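PDB 6DG4: Ulp1-like SUMO protease from Chaetomium thermophilum, which probably cleaves SUMO from its conjugates and precursors as a cysteine protease of the C48 family, this chain being the C-terminal catalytic domain. Local coordinates for residues 86-91 with 122-127; 126-131 with 141-146; 148-153 with 168-173. One frame throughout, in Å; residues are numbered along the deposited sequence.

Contact 1: residues 86-91 with 122-127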
ATOM      1  N   GLU A  86     -13.033  11.876  -6.270  1.00 18.65           N
ATOM      2  CA  GLU A  86     -13.339  11.923  -4.839  1.00 16.53           C
ATOM      3  C   GLU A  86     -13.142  10.530  -4.257  1.00 15.01           C
ATOM      4  O   GLU A  86     -14.096   9.879  -3.809  1.00 15.09           O
ATOM      5  CB  GLU A  86     -14.752  12.456  -4.595  1.00 19.14           C
ATOM      6  CG  GLU A  86     -14.919  13.886  -5.100  1.00 23.68           C
ATOM      7  CD  GLU A  86     -16.316  14.451  -4.905  1.00 29.52           C
ATOM      8  OE1 GLU A  86     -17.129  13.850  -4.176  1.00 32.56           O
ATOM      9  OE2 GLU A  86     -16.598  15.518  -5.480  1.00 35.80           O
ATOM     10  N   PRO A  87     -11.908  10.037  -4.253  1.00 13.85           N
ATOM     11  CA  PRO A  87     -11.665   8.687  -3.749  1.00 12.37           C
ATOM     12  C   PRO A  87     -11.909   8.571  -2.256  1.00 11.56           C
ATOM     13  O   PRO A  87     -11.745   9.527  -1.493  1.00 13.02           O
ATOM     14  CB  PRO A  87     -10.178   8.463  -4.053  1.00 12.18           C
ATOM     15  CG  PRO A  87      -9.603   9.829  -4.072  1.00 12.75           C
ATOM     16  CD  PRO A  87     -10.664  10.672  -4.721  1.00 13.98           C
ATOM     17  N   LYS A  88     -12.262   7.355  -1.844  1.00 11.49           N
ATOM     18  CA  LYS A  88     -12.241   7.008  -0.429  1.00 11.28           C
ATOM     19  C   LYS A  88     -10.897   6.439   0.006  1.00 10.85           C
ATOM     20  O   LYS A  88     -10.528   6.570   1.180  1.00 10.50           O
ATOM     21  CB  LYS A  88     -13.368   6.029  -0.106  1.00 12.54           C
ATOM     22  CG  LYS A  88     -14.738   6.704  -0.050  1.00 15.87           C
ATOM     23  CD  LYS A  88     -14.828   7.689   1.115  1.00 17.68           C
ATOM     24  CE  LYS A  88     -16.177   8.362   1.205  1.00 20.93           C
ATOM     25  NZ  LYS A  88     -16.226   9.285   2.379  1.00 22.72           N
ATOM     26  N   CYS A  89     -10.151   5.832  -0.911  1.00  9.91           N
ATOM     27  CA  CYS A  89      -8.793   5.378  -0.648  1.00  9.47           C
ATOM     28  C   CYS A  89      -7.938   5.811  -1.823  1.00  9.17           C
ATOM     29  O   CYS A  89      -8.320   5.601  -2.979  1.00 10.41           O
ATOM     30  CB  CYS A  89      -8.731   3.859  -0.498  1.00 10.47           C
ATOM     31  SG  CYS A  89      -7.105   3.212  -0.003  1.00 11.25           S
ATOM     32  N   THR A  90      -6.805   6.439  -1.543  1.00  9.22           N
ATOM     33  CA  THR A  90      -5.924   6.849  -2.622  1.00  9.85           C
ATOM     34  C   THR A  90      -4.485   6.520  -2.262  1.00  9.91           C
ATOM     35  O   THR A  90      -4.129   6.353  -1.095  1.00 11.50           O
ATOM     36  CB  THR A  90      -6.121   8.323  -2.994  1.00 10.92           C
ATOM     37  OG1 THR A  90      -5.379   8.594  -4.188  1.00 13.11           O
ATOM     38  CG2 THR A  90      -5.659   9.240  -1.882  1.00 12.69           C
ATOM     39  N   ALA A  91      -3.663   6.402  -3.297  1.00 11.42           N
ATOM     40  CA  ALA A  91      -2.297   5.947  -3.138  1.00 11.70           C
ATOM     41  C   ALA A  91      -1.377   6.820  -3.968  1.00 11.21           C
ATOM     42  O   ALA A  91      -1.774   7.374  -4.998  1.00 12.59           O
ATOM     43  CB  ALA A  91      -2.135   4.499  -3.599  1.00 14.34           C
ATOM     44  N   PHE A 122     -10.395  16.567   0.893  1.00 12.59           N
ATOM     45  CA  PHE A 122      -9.419  15.911   1.758  1.00 10.54           C
ATOM     46  C   PHE A 122     -10.079  15.149   2.904  1.00 11.39           C
ATOM     47  O   PHE A 122      -9.789  13.969   3.128  1.00 11.38           O
ATOM     48  CB  PHE A 122      -8.423  16.943   2.293  1.00 11.31           C
ATOM     49  CG  PHE A 122      -7.279  16.334   3.039  1.00 11.19           C
ATOM     50  CD1 PHE A 122      -6.195  15.820   2.356  1.00 12.87           C
ATOM     51  CD2 PHE A 122      -7.286  16.265   4.423  1.00 13.21           C
ATOM     52  CE1 PHE A 122      -5.142  15.251   3.030  1.00 14.66           C
ATOM     53  CE2 PHE A 122      -6.233  15.698   5.104  1.00 14.36           C
ATOM     54  CZ  PHE A 122      -5.159  15.185   4.401  1.00 14.65           C
ATOM     55  N   LEU A 123     -10.954  15.813   3.659  1.00 11.33           N
ATOM     56  CA  LEU A 123     -11.581  15.166   4.807  1.00 11.78           C
ATOM     57  C   LEU A 123     -12.575  14.081   4.411  1.00 12.77           C
ATOM     58  O   LEU A 123     -12.971  13.290   5.272  1.00 15.35           O
ATOM     59  CB  LEU A 123     -12.252  16.209   5.706  1.00 11.51           C
ATOM     60  CG  LEU A 123     -11.312  17.238   6.331  1.00 13.07           C
ATOM     61  CD1 LEU A 123     -12.104  18.223   7.174  1.00 14.11           C
ATOM     62  CD2 LEU A 123     -10.250  16.568   7.177  1.00 13.91           C
ATOM     63  N   ASP A 124     -12.979  14.021   3.140  1.00 12.33           N
ATOM     64  CA  ASP A 124     -13.853  12.968   2.640  1.00 12.42           C
ATOM     65  C   ASP A 124     -13.089  11.691   2.318  1.00 12.71           C
ATOM     66  O   ASP A 124     -13.707  10.636   2.160  1.00 13.67           O
ATOM     67  CB  ASP A 124     -14.576  13.481   1.384  1.00 17.94           C
ATOM     68  CG  ASP A 124     -15.495  12.442   0.751  1.00 22.77           C
ATOM     69  OD1 ASP A 124     -16.498  12.065   1.392  1.00 25.67           O
ATOM     70  OD2 ASP A 124     -15.234  12.024  -0.402  1.00 24.80           O
ATOM     71  N   ILE A 125     -11.770  11.753   2.214  1.00 10.92           N
ATOM     72  CA  ILE A 125     -10.967  10.557   1.988  1.00 10.60           C
ATOM     73  C   ILE A 125     -10.879   9.780   3.295  1.00  9.95           C
ATOM     74  O   ILE A 125     -10.677  10.371   4.362  1.00 12.38           O
ATOM     75  CB  ILE A 125      -9.565  10.962   1.500  1.00 10.41           C
ATOM     76  CG1 ILE A 125      -9.649  11.798   0.219  1.00 11.75           C
ATOM     77  CG2 ILE A 125      -8.696   9.733   1.282  1.00 10.91           C
ATOM     78  CD1 ILE A 125      -8.318  12.435  -0.180  1.00 12.40           C
ATOM     79  N   ASP A 126     -11.001   8.450   3.219  1.00 10.04           N
ATOM     80  CA  ASP A 126     -10.786   7.610   4.393  1.00 10.18           C
ATOM     81  C   ASP A 126      -9.317   7.244   4.606  1.00  9.73           C
ATOM     82  O   ASP A 126      -8.845   7.230   5.748  1.00 10.31           O
ATOM     83  CB  ASP A 126     -11.561   6.295   4.278  1.00 10.82           C
ATOM     84  CG  ASP A 126     -13.060   6.471   4.405  1.00 14.17           C
ATOM     85  OD1 ASP A 126     -13.531   7.490   4.953  1.00 15.72           O
ATOM     86  OD2 ASP A 126     -13.777   5.558   3.956  1.00 17.20           O
ATOM     87  N   THR A 127      -8.588   6.924   3.535  1.00  9.84           N
ATOM     88  CA  THR A 127      -7.249   6.366   3.653  1.00  9.04           C
ATOM     89  C   THR A 127      -6.366   6.897   2.541  1.00  9.34           C
ATOM     90  O   THR A 127      -6.720   6.786   1.364  1.00 10.23           O
ATOM     91  CB  THR A 127      -7.312   4.842   3.540  1.00 10.58           C
ATOM     92  OG1 THR A 127      -8.275   4.348   4.473  1.00 11.84           O
ATOM     93  CG2 THR A 127      -5.965   4.225   3.829  1.00 12.40           C
TER
HETATM   94  O   HOH W   1     -16.165  10.156  -2.069  1.00 23.36           O
HETATM   95  O   HOH W   2     -15.628  14.628  -1.651  1.00 37.45           O
HETATM   96  O   HOH W   3     -12.655  12.178  -1.745  1.00 15.54           O
HETATM   97  O   HOH W   4     -16.155   7.976   4.684  1.00 28.41           O

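Contact 2: residues 126-131 with 141-146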
ATOM      1  N   ASP A 126     -11.001   8.450   3.219  1.00 10.04           N
ATOM      2  CA  ASP A 126     -10.786   7.610   4.393  1.00 10.18           C
ATOM      3  C   ASP A 126      -9.317   7.244   4.606  1.00  9.73           C
ATOM      4  O   ASP A 126      -8.845   7.230   5.748  1.00 10.31           O
ATOM      5  CB  ASP A 126     -11.561   6.295   4.278  1.00 10.82           C
ATOM      6  CG  ASP A 126     -13.060   6.471   4.405  1.00 14.17           C
ATOM      7  OD1 ASP A 126     -13.531   7.490   4.953  1.00 15.72           O
ATOM      8  OD2 ASP A 126     -13.777   5.558   3.956  1.00 17.20           O
ATOM      9  N   THR A 127      -8.588   6.924   3.535  1.00  9.84           N
ATOM     10  CA  THR A 127      -7.249   6.366   3.653  1.00  9.04           C
ATOM     11  C   THR A 127      -6.366   6.897   2.541  1.00  9.34           C
ATOM     12  O   THR A 127      -6.720   6.786   1.364  1.00 10.23           O
ATOM     13  CB  THR A 127      -7.312   4.842   3.540  1.00 10.58           C
ATOM     14  OG1 THR A 127      -8.275   4.348   4.473  1.00 11.84           O
ATOM     15  CG2 THR A 127      -5.965   4.225   3.829  1.00 12.40           C
ATOM     16  N   ILE A 128      -5.212   7.443   2.920  1.00  9.05           N
ATOM     17  CA  ILE A 128      -4.168   7.857   1.988  1.00  9.07           C
ATOM     18  C   ILE A 128      -2.953   6.975   2.249  1.00  8.85           C
ATOM     19  O   ILE A 128      -2.407   6.977   3.359  1.00 10.28           O
ATOM     20  CB  ILE A 128      -3.813   9.343   2.157  1.00  9.89           C
ATOM     21  CG1 ILE A 128      -5.050  10.218   1.921  1.00 10.56           C
ATOM     22  CG2 ILE A 128      -2.676   9.725   1.215  1.00 10.58           C
ATOM     23  CD1 ILE A 128      -4.822  11.691   2.230  1.00 11.51           C
ATOM     24  N   LEU A 129      -2.533   6.228   1.231  1.00  9.06           N
ATOM     25  CA  LEU A 129      -1.423   5.287   1.333  1.00  9.80           C
ATOM     26  C   LEU A 129      -0.189   5.886   0.664  1.00  9.02           C
ATOM     27  O   LEU A 129      -0.211   6.179  -0.536  1.00  9.76           O
ATOM     28  CB  LEU A 129      -1.802   3.973   0.647  1.00  9.72           C
ATOM     29  CG  LEU A 129      -3.037   3.247   1.198  1.00  9.48           C
ATOM     30  CD1 LEU A 129      -3.417   2.093   0.271  1.00 11.23           C
ATOM     31  CD2 LEU A 129      -2.795   2.732   2.614  1.00 11.37           C
ATOM     32  N   ILE A 130       0.878   6.064   1.433  1.00  9.99           N
ATOM     33  CA  ILE A 130       2.111   6.674   0.954  1.00  9.69           C
ATOM     34  C   ILE A 130       3.249   5.685   1.167  1.00  9.64           C
ATOM     35  O   ILE A 130       3.733   5.507   2.286  1.00  9.58           O
ATOM     36  CB  ILE A 130       2.396   8.009   1.671  1.00 11.42           C
ATOM     37  CG1 ILE A 130       1.269   9.010   1.410  1.00 14.57           C
ATOM     38  CG2 ILE A 130       3.739   8.579   1.225  1.00 12.95           C
ATOM     39  CD1 ILE A 130       1.312  10.229   2.317  1.00 14.84           C
ATOM     40  N   PRO A 131       3.689   4.997   0.112  1.00 10.10           N
ATOM     41  CA  PRO A 131       4.843   4.099   0.250  1.00  9.99           C
ATOM     42  C   PRO A 131       6.127   4.908   0.350  1.00 10.21           C
ATOM     43  O   PRO A 131       6.357   5.832  -0.433  1.00 13.77           O
ATOM     44  CB  PRO A 131       4.813   3.262  -1.037  1.00 12.76           C
ATOM     45  CG  PRO A 131       3.604   3.676  -1.796  1.00 18.09           C
ATOM     46  CD  PRO A 131       3.164   5.008  -1.262  1.00 12.51           C
ATOM     47  N   ALA A 141       3.404   5.014   5.106  1.00  8.87           N
ATOM     48  CA  ALA A 141       2.705   6.085   5.799  1.00  9.48           C
ATOM     49  C   ALA A 141       1.230   6.001   5.433  1.00  9.63           C
ATOM     50  O   ALA A 141       0.876   5.704   4.288  1.00  9.76           O
ATOM     51  CB  ALA A 141       3.277   7.450   5.421  1.00 12.06           C
ATOM     52  N   VAL A 142       0.374   6.252   6.416  1.00 10.14           N
ATOM     53  CA  VAL A 142      -1.069   6.194   6.232  1.00  9.43           C
ATOM     54  C   VAL A 142      -1.659   7.433   6.880  1.00  9.55           C
ATOM     55  O   VAL A 142      -1.485   7.654   8.084  1.00 11.89           O
ATOM     56  CB  VAL A 142      -1.683   4.923   6.845  1.00 10.39           C
ATOM     57  CG1 VAL A 142      -3.188   4.862   6.568  1.00 11.94           C
ATOM     58  CG2 VAL A 142      -0.994   3.682   6.307  1.00 11.69           C
ATOM     59  N   ILE A 143      -2.344   8.242   6.093  1.00  9.26           N
ATOM     60  CA  ILE A 143      -3.125   9.349   6.619  1.00  9.51           C
ATOM     61  C   ILE A 143      -4.585   8.927   6.567  1.00  9.30           C
ATOM     62  O   ILE A 143      -5.048   8.382   5.556  1.00  9.77           O
ATOM     63  CB  ILE A 143      -2.878  10.639   5.821  1.00 10.10           C
ATOM     64  CG1 ILE A 143      -1.390  11.010   5.852  1.00 10.68           C
ATOM     65  CG2 ILE A 143      -3.728  11.775   6.379  1.00 10.37           C
ATOM     66  CD1 ILE A 143      -1.012  12.153   4.908  1.00 11.56           C
ATOM     67  N   ARG A 144      -5.303   9.147   7.664  1.00  9.93           N
ATOM     68  CA  ARG A 144      -6.719   8.794   7.767  1.00  9.81           C
ATOM     69  C   ARG A 144      -7.477  10.084   8.044  1.00 10.63           C
ATOM     70  O   ARG A 144      -7.684  10.460   9.209  1.00 10.31           O
ATOM     71  CB  ARG A 144      -6.935   7.741   8.848  1.00 10.56           C
ATOM     72  CG  ARG A 144      -6.134   6.465   8.603  1.00 11.37           C
ATOM     73  CD  ARG A 144      -6.268   5.494   9.754  1.00 12.87           C
ATOM     74  NE  ARG A 144      -7.389   4.587   9.565  1.00 12.92           N
ATOM     75  CZ  ARG A 144      -7.928   3.842  10.520  1.00 13.30           C
ATOM     76  NH1 ARG A 144      -7.497   3.943  11.771  1.00 15.23           N
ATOM     77  NH2 ARG A 144      -8.915   3.006  10.217  1.00 16.18           N
ATOM     78  N   PRO A 145      -7.889  10.812   7.001  1.00  9.73           N
ATOM     79  CA  PRO A 145      -8.436  12.160   7.231  1.00  9.13           C
ATOM     80  C   PRO A 145      -9.702  12.196   8.065  1.00  9.69           C
ATOM     81  O   PRO A 145      -9.875  13.128   8.856  1.00 10.82           O
ATOM     82  CB  PRO A 145      -8.658  12.687   5.805  1.00  9.40           C
ATOM     83  CG  PRO A 145      -7.603  11.966   4.998  1.00  9.98           C
ATOM     84  CD  PRO A 145      -7.629  10.570   5.568  1.00 10.40           C
ATOM     85  N   GLY A 146     -10.608  11.230   7.903  1.00 10.80           N
ATOM     86  CA  GLY A 146     -11.812  11.222   8.717  1.00 11.89           C
ATOM     87  C   GLY A 146     -11.516  11.050  10.191  1.00 10.87           C
ATOM     88  O   GLY A 146     -12.288  11.502  11.044  1.00 11.75           O
TER
HETATM   89  O   HOH W   5     -10.227   8.374   7.857  1.00 11.30           O
HETATM   90  O   HOH W   6      -9.148   4.582   7.222  1.00 21.28           O
HETATM   91  O   HOH W   7      -7.140   3.404   6.944  1.00 29.62           O

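Contact 3: residues 148-153 with 168-173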
ATOM      1  N   ARG A 148      -8.578  12.141  11.480  1.00 10.89           N
ATOM      2  CA  ARG A 148      -7.607  13.180  11.801  1.00 10.23           C
ATOM      3  C   ARG A 148      -6.331  12.563  12.373  1.00 10.39           C
ATOM      4  O   ARG A 148      -5.778  13.041  13.363  1.00 11.10           O
ATOM      5  CB  ARG A 148      -8.178  14.252  12.735  1.00 11.54           C
ATOM      6  CG  ARG A 148      -9.553  14.797  12.357  1.00 12.44           C
ATOM      7  CD  ARG A 148      -9.576  15.618  11.067  1.00 10.95           C
ATOM      8  NE  ARG A 148     -10.839  16.341  10.983  1.00 11.05           N
ATOM      9  CZ  ARG A 148     -11.966  15.856  10.474  1.00 10.63           C
ATOM     10  NH1 ARG A 148     -12.005  14.644   9.959  1.00 11.79           N
ATOM     11  NH2 ARG A 148     -13.069  16.591  10.499  1.00 12.05           N
ATOM     12  N   THR A 149      -5.844  11.503  11.728  1.00  9.87           N
ATOM     13  CA  THR A 149      -4.613  10.872  12.177  1.00  9.41           C
ATOM     14  C   THR A 149      -3.612  10.718  11.043  1.00  9.08           C
ATOM     15  O   THR A 149      -3.973  10.606   9.866  1.00  9.68           O
ATOM     16  CB  THR A 149      -4.840   9.492  12.827  1.00 10.08           C
ATOM     17  OG1 THR A 149      -5.371   8.569  11.866  1.00 11.18           O
ATOM     18  CG2 THR A 149      -5.776   9.617  14.012  1.00 11.34           C
ATOM     19  N   VAL A 150      -2.342  10.704  11.431  1.00  9.32           N
ATOM     20  CA  VAL A 150      -1.260  10.271  10.563  1.00  9.48           C
ATOM     21  C   VAL A 150      -0.546   9.121  11.257  1.00 10.09           C
ATOM     22  O   VAL A 150      -0.469   9.069  12.490  1.00 11.35           O
ATOM     23  CB  VAL A 150      -0.263  11.400  10.226  1.00 11.23           C
ATOM     24  CG1 VAL A 150      -0.992  12.607   9.628  1.00 11.60           C
ATOM     25  CG2 VAL A 150       0.544  11.806  11.456  1.00 13.38           C
ATOM     26  N   SER A 151      -0.004   8.209  10.454  1.00 10.31           N
ATOM     27  CA  SER A 151       0.695   7.051  10.981  1.00 10.35           C
ATOM     28  C   SER A 151       1.841   6.680  10.054  1.00 10.08           C
ATOM     29  O   SER A 151       1.795   6.923   8.845  1.00 10.09           O
ATOM     30  CB  SER A 151      -0.219   5.825  11.112  1.00 10.42           C
ATOM     31  OG  SER A 151      -1.356   6.100  11.912  1.00 11.54           O
ATOM     32  N   HIS A 152       2.857   6.062  10.639  1.00 10.22           N
ATOM     33  CA  HIS A 152       3.971   5.494   9.894  1.00 10.02           C
ATOM     34  C   HIS A 152       4.165   4.077  10.404  1.00  9.97           C
ATOM     35  O   HIS A 152       4.470   3.880  11.585  1.00 11.84           O
ATOM     36  CB  HIS A 152       5.230   6.331  10.113  1.00 10.71           C
ATOM     37  CG  HIS A 152       6.431   5.809   9.393  1.00 10.31           C
ATOM     38  ND1 HIS A 152       7.676   5.741   9.979  1.00 11.34           N
ATOM     39  CD2 HIS A 152       6.578   5.317   8.141  1.00 10.84           C
ATOM     40  CE1 HIS A 152       8.541   5.246   9.114  1.00 10.82           C
ATOM     41  NE2 HIS A 152       7.899   4.974   7.993  1.00 11.22           N
ATOM     42  N   LEU A 153       3.975   3.094   9.522  1.00  9.88           N
ATOM     43  CA  LEU A 153       4.077   1.684   9.885  1.00 10.33           C
ATOM     44  C   LEU A 153       5.407   1.158   9.361  1.00  9.79           C
ATOM     45  O   LEU A 153       5.595   1.014   8.147  1.00 10.55           O
ATOM     46  CB  LEU A 153       2.915   0.865   9.331  1.00 10.58           C
ATOM     47  CG  LEU A 153       1.581   1.046  10.057  1.00 13.29           C
ATOM     48  CD1 LEU A 153       0.911   2.356   9.677  1.00 16.76           C
ATOM     49  CD2 LEU A 153       0.650  -0.128   9.797  1.00 15.22           C
ATOM     50  N   LYS A 168       6.571  15.121   9.145  1.00 11.73           N
ATOM     51  CA  LYS A 168       6.442  15.475   7.735  1.00 11.50           C
ATOM     52  C   LYS A 168       5.029  15.225   7.227  1.00 10.20           C
ATOM     53  O   LYS A 168       4.513  15.992   6.405  1.00 10.78           O
ATOM     54  CB  LYS A 168       7.467  14.702   6.910  1.00 11.98           C
ATOM     55  CG  LYS A 168       8.877  15.238   7.109  1.00 15.15           C
ATOM     56  CD  LYS A 168       9.903  14.452   6.332  1.00 18.58           C
ATOM     57  CE  LYS A 168      11.302  14.960   6.633  1.00 23.08           C
ATOM     58  NZ  LYS A 168      11.478  16.379   6.234  1.00 26.68           N
ATOM     59  N   LEU A 169       4.389  14.160   7.704  1.00  9.92           N
ATOM     60  CA  LEU A 169       3.006  13.913   7.322  1.00  9.35           C
ATOM     61  C   LEU A 169       2.089  15.026   7.818  1.00  9.33           C
ATOM     62  O   LEU A 169       1.193  15.467   7.090  1.00 10.40           O
ATOM     63  CB  LEU A 169       2.557  12.556   7.859  1.00  9.91           C
ATOM     64  CG  LEU A 169       3.291  11.334   7.299  1.00 11.48           C
ATOM     65  CD1 LEU A 169       2.794  10.071   7.986  1.00 11.40           C
ATOM     66  CD2 LEU A 169       3.131  11.236   5.790  1.00 12.00           C
ATOM     67  N   LEU A 170       2.275  15.480   9.060  1.00 10.57           N
ATOM     68  CA  LEU A 170       1.438  16.560   9.573  1.00 10.62           C
ATOM     69  C   LEU A 170       1.702  17.871   8.841  1.00 10.32           C
ATOM     70  O   LEU A 170       0.771  18.659   8.635  1.00 11.69           O
ATOM     71  CB  LEU A 170       1.642  16.724  11.079  1.00 12.32           C
ATOM     72  CG  LEU A 170       1.013  15.607  11.914  1.00 13.16           C
ATOM     73  CD1 LEU A 170       1.559  15.618  13.332  1.00 16.10           C
ATOM     74  CD2 LEU A 170      -0.502  15.740  11.956  1.00 14.62           C
ATOM     75  N   GLU A 171       2.948  18.121   8.430  1.00 11.18           N
ATOM     76  CA  GLU A 171       3.227  19.302   7.615  1.00 12.26           C
ATOM     77  C   GLU A 171       2.474  19.235   6.291  1.00 10.48           C
ATOM     78  O   GLU A 171       1.931  20.243   5.821  1.00 11.73           O
ATOM     79  CB  GLU A 171       4.734  19.433   7.387  1.00 15.14           C
ATOM     80  CG  GLU A 171       5.510  19.808   8.649  1.00 22.30           C
ATOM     81  CD  GLU A 171       7.022  19.662   8.505  1.00 30.58           C
ATOM     82  OE1 GLU A 171       7.496  19.164   7.456  1.00 32.76           O
ATOM     83  OE2 GLU A 171       7.741  20.042   9.456  1.00 33.40           O
ATOM     84  N   LEU A 172       2.415  18.046   5.686  1.00 10.77           N
ATOM     85  CA  LEU A 172       1.675  17.871   4.441  1.00 11.70           C
ATOM     86  C   LEU A 172       0.189  18.135   4.649  1.00 10.43           C
ATOM     87  O   LEU A 172      -0.450  18.824   3.844  1.00 11.60           O
ATOM     88  CB  LEU A 172       1.902  16.454   3.911  1.00 11.62           C
ATOM     89  CG  LEU A 172       1.107  16.038   2.673  1.00 11.84           C
ATOM     90  CD1 LEU A 172       1.491  16.885   1.470  1.00 15.05           C
ATOM     91  CD2 LEU A 172       1.341  14.564   2.384  1.00 12.80           C
ATOM     92  N   VAL A 173      -0.382  17.577   5.718  1.00  9.52           N
ATOM     93  CA  VAL A 173      -1.798  17.785   6.014  1.00  9.11           C
ATOM     94  C   VAL A 173      -2.092  19.272   6.183  1.00  9.36           C
ATOM     95  O   VAL A 173      -3.070  19.795   5.634  1.00  9.75           O
ATOM     96  CB  VAL A 173      -2.205  16.966   7.255  1.00  9.86           C
ATOM     97  CG1 VAL A 173      -3.617  17.311   7.693  1.00 11.93           C
ATOM     98  CG2 VAL A 173      -2.092  15.463   6.976  1.00 11.38           C
TER

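Contact 1: residues 86-91 with 122-127
C89 and T127 form a single parallel beta bridge, their CA atoms 4.7 Å apart. T127 is the residue that bonds on both sides of it: its N gives a hydrogen to K88 O, and its O takes one from T90 N at 2.9 Å, close to straight at 160°. K88 O also accepts from D126 N at 2.8 Å, so two consecutive amides share one carbonyl at the point where the bridge begins. The T127 donor lies in the carbonyl plane and the D126 donor is tilted somewhat from it.

The side chain of K88 carries most of the remaining contact. It bends at chi2 (-66°) and then runs straight, passing its CD over D124 O and bringing NZ to two acceptors of the same residue. NZ bonds D124 O at 2.9 Å, in the plane of that carbonyl, and makes a salt bridge to D124 OD1 at 3.0 Å, arriving from above the carboxylate plane. A water links NZ to D126 OD1, so this second, more distant carboxylate probably adds to the stabilisation of the ammonium charge. D124 OD2 faces the other way, toward water: one molecule ties it to E86 O and another to P87 O. I125 CG1 lies 3.5 Å from P87 O, a methylene against a carbonyl, and C89 SG packs on T127 CB at 3.9 Å.

Strand 89-91 is an outermost strand of the mixed sheet, paired here to the start of strand 127-134. Helix 62-80 packs against it, N77 bonding K88 N and C89 O and V76 touching C89, while T90 OG1 bonds A115 O beyond helix 109-114.

Contact 2: residues 126-131 with 141-146
I128, I130 and I143 share one conformation: in each, CG1 stands anti to the carbonyl carbon (chi1 -59°, -61° and -58°) and CD1 is extended beyond it. The CD1 atoms of I130 and I143 meet at 4.0 Å, the two side chains slanting across each other, while I128 CD1 reaches P145 CG at 3.9 Å, roughly at right angles. Closer to the backbone the same face is filled by paired beta carbons, I128 against I143 and I130 against A141. On the other face T127 CG2 touches V142 CG1 at 4.0 Å, and L129 CD2 leans toward V142 CG2.

This is an antiparallel beta hairpin of strands 127-134 and 137-144, mid-sheet. I128 with I143 and I130 with A141 are the hydrogen-bonded pairs, each exchanging two bonds; I128 N to I143 O is 2.8 Å. Helix 163-177 covers I130, A141 and I143 with L169 and V173, while I128 meets F92 and F122, and helix 62-80 lies against L129.

The next such pair would fall on D126 and P145, but proline has no N-H to give. Its CD sits 3.6 Å from D126 O, which instead accepts two waters; one of them, 3.0 Å away, also takes the N-H of R144 NE, while R144 NH1 bonds S2 O. The pairing therefore passes from direct backbone bonds to water-mediated ones, and the strands can part here without leaving that carbonyl unbonded.

Contact 3: residues 148-153 with 168-173
The one flat group touched is the peptide between S151 and H152: L169 CD1 comes to 3.4 Å from S151 O, above the peptide plane but beyond the oxygen end and not over the middle of the face. Next to it the contact becomes wholly aliphatic, and V150 is the side chain on which it turns. Its CB lies 3.9 Å from L169 CB, the two side chains sliding past each other in opposite directions. With chi1 at -55°, CG2 is placed between the backbone N and the carbonyl carbon, and both methyls reach L170. CG2 meets L170 CG at 3.9 Å; CG1 touches L170 CD2, also at 3.9 Å, and V173 CG2 at 4.0 Å.

Strand 149-153 and helix 163-177 are the first two elements of a beta-alpha-beta crossover completed by strand 187-188, which lies parallel beside the first strand. The helix segment runs at 146° to the strand, its axis 8.7 Å away, and covers V150, which points from the strand toward the helix. An alanine at V150 would take away both methyls and is likely to open a gap beneath L170 and V173, leaving the helix less firmly seated.

The same, helix-covered face of the sheet continues to I143, touched by V150 and V173 alike, and to A141 under L169. On the opposite side of the strand S151 turns away from the helix and bonds V189 O through OG. At its start R148 and T149 both face R144 in a G1 beta bulge.

All three contacts meet on one mixed sheet, in order across it: contact 1 joins the edge strand 89-91 to strand 127-134, contact 2 joins that strand to 137-144, and contact 3 lays helix 163-177 against 149-153. Contacts 1 and 2 share D126 and T127, and F122 packs on I128; backbone pairing of V142 with S151 and R144 with T149 carries the sheet on to contact 3. Contacts 2 and 3 are buried, whereas contact 1 is only partly so. The chemistry follows: a salt bridge and waters at the edge, regular backbone bonds with aliphatic faces in the middle, where waters enter only at the D126 end, and side-chain packing alone between helix and sheet.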